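PDB 4EI0: uncharacterized hypothetical protein, which is of unknown function, a mainly beta protein of the DUF4466 family from the gut bacterium Parabacteroides merdae. Local coordinates for residues I254-M264 / W281-Y292. Sequence-based numbering, arbitrary orientation. Where two conformers were deposited one is given.
Sequences IDDLDFETIDM and WVETADGKYRAY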
loop_
_atom_site.group_PDB
_atom_site.type_symbol
_atom_site.label_atom_id
_atom_site.label_comp_id
_atom_site.label_asym_id
_atom_site.label_seq_id
_atom_site.Cartn_x
_atom_site.Cartn_y
_atom_site.Cartn_z
ATOM N N ILE B 254 0.839 11.009 -34.256
ATOM C CA ILE B 254 1.620 11.059 -35.486
ATOM C C ILE B 254 2.969 10.479 -35.163
ATOM O O ILE B 254 3.647 10.927 -34.208
ATOM C CB ILE B 254 1.788 12.498 -35.984
ATOM C CG1 ILE B 254 0.404 13.101 -36.282
ATOM C CG2 ILE B 254 2.700 12.582 -37.211
ATOM C CD1 ILE B 254 0.486 14.612 -36.377
ATOM N N ASP B 255 3.372 9.497 -35.943
ATOM C CA ASP B 255 4.654 8.833 -35.717
ATOM C C ASP B 255 5.516 8.997 -36.977
ATOM O O ASP B 255 5.108 9.636 -37.995
ATOM C CB ASP B 255 4.453 7.347 -35.302
ATOM C CG ASP B 255 5.671 6.735 -34.552
ATOM O OD1 ASP B 255 6.739 7.368 -34.440
ATOM O OD2 ASP B 255 5.551 5.579 -34.098
ATOM N N ASP B 256 6.715 8.448 -36.914
ATOM C CA ASP B 256 7.647 8.528 -38.033
ATOM C C ASP B 256 7.035 8.038 -39.375
ATOM O O ASP B 256 7.275 8.610 -40.403
ATOM C CB ASP B 256 8.919 7.717 -37.733
ATOM C CG ASP B 256 9.714 8.236 -36.502
ATOM O OD1 ASP B 256 9.166 8.901 -35.603
ATOM O OD2 ASP B 256 10.941 7.975 -36.466
ATOM N N LEU B 257 6.290 6.949 -39.355
ATOM C CA LEU B 257 5.799 6.353 -40.602
ATOM C C LEU B 257 4.804 7.299 -41.313
ATOM O O LEU B 257 4.787 7.388 -42.534
ATOM C CB LEU B 257 5.168 4.977 -40.323
ATOM C CG LEU B 257 4.419 4.292 -41.491
ATOM C CD1 LEU B 257 5.431 3.893 -42.567
ATOM C CD2 LEU B 257 3.554 3.126 -41.001
ATOM N N ASP B 258 4.003 8.022 -40.536
ATOM C CA ASP B 258 3.062 9.012 -41.064
ATOM C C ASP B 258 3.812 10.110 -41.826
ATOM O O ASP B 258 3.339 10.576 -42.854
ATOM C CB ASP B 258 2.269 9.653 -39.925
ATOM C CG ASP B 258 1.471 8.624 -39.133
ATOM O OD1 ASP B 258 0.691 7.887 -39.752
ATOM O OD2 ASP B 258 1.630 8.522 -37.891
ATOM N N PHE B 259 4.964 10.544 -41.316
ATOM C CA PHE B 259 5.792 11.509 -42.062
ATOM C C PHE B 259 6.375 10.944 -43.332
ATOM O O PHE B 259 6.421 11.647 -44.382
ATOM C CB PHE B 259 6.893 12.074 -41.193
ATOM C CG PHE B 259 6.416 13.143 -40.283
ATOM C CD1 PHE B 259 6.012 14.327 -40.810
ATOM C CD2 PHE B 259 6.324 12.932 -38.913
ATOM C CE1 PHE B 259 5.535 15.324 -40.006
ATOM C CE2 PHE B 259 5.866 13.942 -38.092
ATOM C CZ PHE B 259 5.476 15.130 -38.650
ATOM N N GLU B 260 6.816 9.684 -43.255
ATOM C CA GLU B 260 7.365 9.006 -44.427
ATOM C C GLU B 260 6.328 8.823 -45.533
ATOM O O GLU B 260 6.685 8.847 -46.693
ATOM C CB GLU B 260 7.918 7.618 -44.065
ATOM C CG GLU B 260 9.257 7.625 -43.336
ATOM C CD GLU B 260 10.447 8.068 -44.216
ATOM O OE1 GLU B 260 10.288 8.224 -45.445
ATOM O OE2 GLU B 260 11.563 8.265 -43.662
ATOM N N THR B 261 5.063 8.627 -45.169
ATOM C CA THR B 261 4.035 8.198 -46.116
ATOM C C THR B 261 2.983 9.293 -46.423
ATOM O O THR B 261 2.164 9.087 -47.273
ATOM C CB THR B 261 3.323 6.905 -45.643
ATOM O OG1 THR B 261 2.683 7.149 -44.402
ATOM C CG2 THR B 261 4.297 5.698 -45.490
ATOM N N ILE B 262 3.014 10.463 -45.781
ATOM C CA ILE B 262 2.098 11.579 -46.171
ATOM C C ILE B 262 2.289 11.943 -47.660
ATOM O O ILE B 262 3.422 12.051 -48.162
ATOM C CB ILE B 262 2.239 12.829 -45.235
ATOM C CG1 ILE B 262 1.079 13.807 -45.438
ATOM C CG2 ILE B 262 3.579 13.543 -45.391
ATOM C CD1 ILE B 262 -0.176 13.381 -44.704
ATOM N N ASP B 263 1.182 12.080 -48.386
ATOM C CA ASP B 263 1.227 12.475 -49.792
ATOM C C ASP B 263 1.211 13.979 -49.875
ATOM O O ASP B 263 0.226 14.611 -49.458
ATOM C CB ASP B 263 0.017 11.935 -50.547
ATOM C CG ASP B 263 0.099 12.192 -52.045
ATOM O OD1 ASP B 263 1.035 12.867 -52.508
ATOM O OD2 ASP B 263 -0.773 11.682 -52.771
HETATM N N MSE B 264 2.296 14.552 -50.385
HETATM C CA MSE B 264 2.412 16.011 -50.497
HETATM C C MSE B 264 2.138 16.529 -51.900
HETATM O O MSE B 264 2.444 17.686 -52.176
HETATM C CB MSE B 264 3.792 16.496 -50.070
HETATM C CG MSE B 264 4.212 16.121 -48.656
HETATM SE SE MSE B 264 3.294 17.059 -47.183
HETATM C CE MSE B 264 3.448 18.966 -47.770
ATOM N N TRP B 281 0.370 20.270 -42.629
ATOM C CA TRP B 281 1.545 19.445 -42.981
ATOM C C TRP B 281 2.457 20.280 -43.836
ATOM O O TRP B 281 1.997 20.918 -44.753
ATOM C CB TRP B 281 1.175 18.245 -43.788
ATOM C CG TRP B 281 0.311 17.246 -43.057
ATOM C CD1 TRP B 281 -1.051 17.086 -43.166
ATOM C CD2 TRP B 281 0.746 16.200 -42.167
ATOM N NE1 TRP B 281 -1.477 16.046 -42.402
ATOM C CE2 TRP B 281 -0.447 15.480 -41.766
ATOM C CE3 TRP B 281 1.957 15.816 -41.654
ATOM C CZ2 TRP B 281 -0.403 14.404 -40.916
ATOM C CZ3 TRP B 281 1.983 14.748 -40.758
ATOM C CH2 TRP B 281 0.814 14.060 -40.396
ATOM N N VAL B 282 3.755 20.216 -43.572
ATOM C CA VAL B 282 4.749 21.086 -44.217
ATOM C C VAL B 282 5.880 20.227 -44.745
ATOM O O VAL B 282 6.264 19.246 -44.114
ATOM C CB VAL B 282 5.281 22.094 -43.181
ATOM C CG1 VAL B 282 6.487 22.831 -43.674
ATOM C CG2 VAL B 282 4.160 23.056 -42.823
ATOM N N GLU B 283 6.433 20.620 -45.900
ATOM C CA GLU B 283 7.722 20.078 -46.368
ATOM C C GLU B 283 8.597 21.237 -46.786
ATOM O O GLU B 283 8.139 22.097 -47.534
ATOM C CB GLU B 283 7.530 19.110 -47.536
ATOM C CG GLU B 283 8.834 18.450 -48.042
ATOM C CD GLU B 283 8.577 17.489 -49.186
ATOM O OE1 GLU B 283 8.114 16.373 -48.913
ATOM O OE2 GLU B 283 8.750 17.868 -50.357
ATOM N N THR B 284 9.832 21.283 -46.287
ATOM C CA THR B 284 10.692 22.433 -46.540
ATOM C C THR B 284 11.154 22.401 -47.971
ATOM O O THR B 284 11.138 21.324 -48.628
ATOM C CB THR B 284 11.918 22.485 -45.621
ATOM O OG1 THR B 284 12.626 21.262 -45.703
ATOM C CG2 THR B 284 11.496 22.644 -44.189
ATOM N N ALA B 285 11.588 23.571 -48.460
ATOM C CA ALA B 285 11.854 23.771 -49.884
ATOM C C ALA B 285 12.724 22.662 -50.503
ATOM O O ALA B 285 12.451 22.182 -51.595
ATOM C CB ALA B 285 12.504 25.138 -50.102
ATOM N N ASP B 286 13.750 22.268 -49.782
ATOM C CA ASP B 286 14.735 21.311 -50.271
ATOM C C ASP B 286 14.338 19.855 -50.011
ATOM O O ASP B 286 15.093 18.956 -50.336
ATOM C CB ASP B 286 16.078 21.599 -49.577
ATOM C CG ASP B 286 15.943 21.803 -48.013
ATOM O OD1 ASP B 286 14.849 21.662 -47.404
ATOM O OD2 ASP B 286 16.963 22.130 -47.366
ATOM N N GLY B 287 13.181 19.611 -49.398
ATOM C CA GLY B 287 12.735 18.241 -49.059
ATOM C C GLY B 287 13.422 17.652 -47.828
ATOM O O GLY B 287 13.186 16.506 -47.466
ATOM N N LYS B 288 14.233 18.458 -47.151
ATOM C CA LYS B 288 15.032 17.991 -46.035
ATOM C C LYS B 288 14.188 17.608 -44.826
ATOM O O LYS B 288 14.449 16.584 -44.186
ATOM C CB LYS B 288 16.061 19.052 -45.649
ATOM C CG LYS B 288 17.082 18.622 -44.610
ATOM C CD LYS B 288 18.450 19.280 -44.852
ATOM C CE LYS B 288 19.524 18.844 -43.853
ATOM N NZ LYS B 288 19.323 19.554 -42.555
ATOM N N TYR B 289 13.171 18.401 -44.520
ATOM C CA TYR B 289 12.325 18.140 -43.358
ATOM C C TYR B 289 10.841 18.182 -43.758
ATOM O O TYR B 289 10.448 18.943 -44.655
ATOM C CB TYR B 289 12.566 19.191 -42.264
ATOM C CG TYR B 289 13.940 19.220 -41.573
ATOM C CD1 TYR B 289 14.237 18.371 -40.510
ATOM C CD2 TYR B 289 14.919 20.143 -41.960
ATOM C CE1 TYR B 289 15.482 18.418 -39.880
ATOM C CE2 TYR B 289 16.170 20.193 -41.340
ATOM C CZ TYR B 289 16.447 19.327 -40.304
ATOM O OH TYR B 289 17.668 19.420 -39.699
ATOM N N ARG B 290 10.048 17.350 -43.077
ATOM C CA ARG B 290 8.620 17.486 -43.033
ATOM C C ARG B 290 8.201 17.803 -41.629
ATOM O O ARG B 290 8.919 17.486 -40.683
ATOM C CB ARG B 290 7.962 16.221 -43.499
ATOM C CG ARG B 290 7.984 16.111 -44.989
ATOM C CD ARG B 290 7.418 14.768 -45.405
ATOM N NE ARG B 290 7.436 14.710 -46.835
ATOM C CZ ARG B 290 6.920 13.720 -47.543
ATOM N NH1 ARG B 290 6.347 12.645 -46.979
ATOM N NH2 ARG B 290 6.997 13.822 -48.845
ATOM N N ALA B 291 7.060 18.454 -41.473
ATOM C CA ALA B 291 6.620 18.826 -40.119
ATOM C C ALA B 291 5.104 18.864 -40.109
ATOM O O ALA B 291 4.458 18.939 -41.174
ATOM C CB ALA B 291 7.180 20.182 -39.740
ATOM N N TYR B 292 4.540 18.846 -38.911
ATOM C CA TYR B 292 3.122 19.076 -38.719
ATOM C C TYR B 292 3.030 20.183 -37.693
ATOM O O TYR B 292 3.549 20.044 -36.555
ATOM C CB TYR B 292 2.381 17.793 -38.232
ATOM C CG TYR B 292 0.912 18.024 -37.961
ATOM C CD1 TYR B 292 0.052 18.355 -39.000
ATOM C CD2 TYR B 292 0.389 17.965 -36.689
ATOM C CE1 TYR B 292 -1.292 18.610 -38.788
ATOM C CE2 TYR B 292 -0.981 18.202 -36.466
ATOM C CZ TYR B 292 -1.798 18.571 -37.503
ATOM O OH TYR B 292 -3.158 18.783 -37.323
#
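The indole of W281 is sandwiched between I262 and Y292. Over one face CD1 of I262 sits 3.8 Å from the centroid of the five-membered ring, a clear CH-pi contact only 16° off the ring normal. Turning CG1 of I262 anti to the backbone N sends that branch onto the indole. Y292, a neighbour on the sheet, lays CD1 over the opposite face. At the rim, the six-membered ring of W281 points its edge at the face of F259 in an offset edge-to-face pair, the planes 80° apart and CZ3 of W281 3.7 Å from CE1 of F259. I254 meets the same rim, CG2 against CH2 of W281, while its CD1 comes within 3.4 Å of CD2 of Y292. F259 itself lodges its edge against the backbone between A291 and Y292.

The second flat group is the guanidinium of R290, with CG of M264 (selenomethionine) over one face, 3.6 Å from NH2. In its plane, NH1 donates to the backbone O of F259 at 2.8 Å, nearly along the C=O axis. Farther round the edge, NE and NH2 both grip OE1 of E283 side-on, a salt bridge across the hairpin, with NE of R290 2.7 Å from OE1 of E283.

M264 bends at chi2 and chi3, tucking SE toward CB of W281. Beneath it strand 233-238 continues the five-stranded antiparallel sheet, across which helix 256-261 rests. The contact thus combines an aromatic, apolar patch with one arginine tying the C-terminal end of the helix to the sheet; bonds from two sides fix the guanidinium's rotation, and E283 probably offsets its charge.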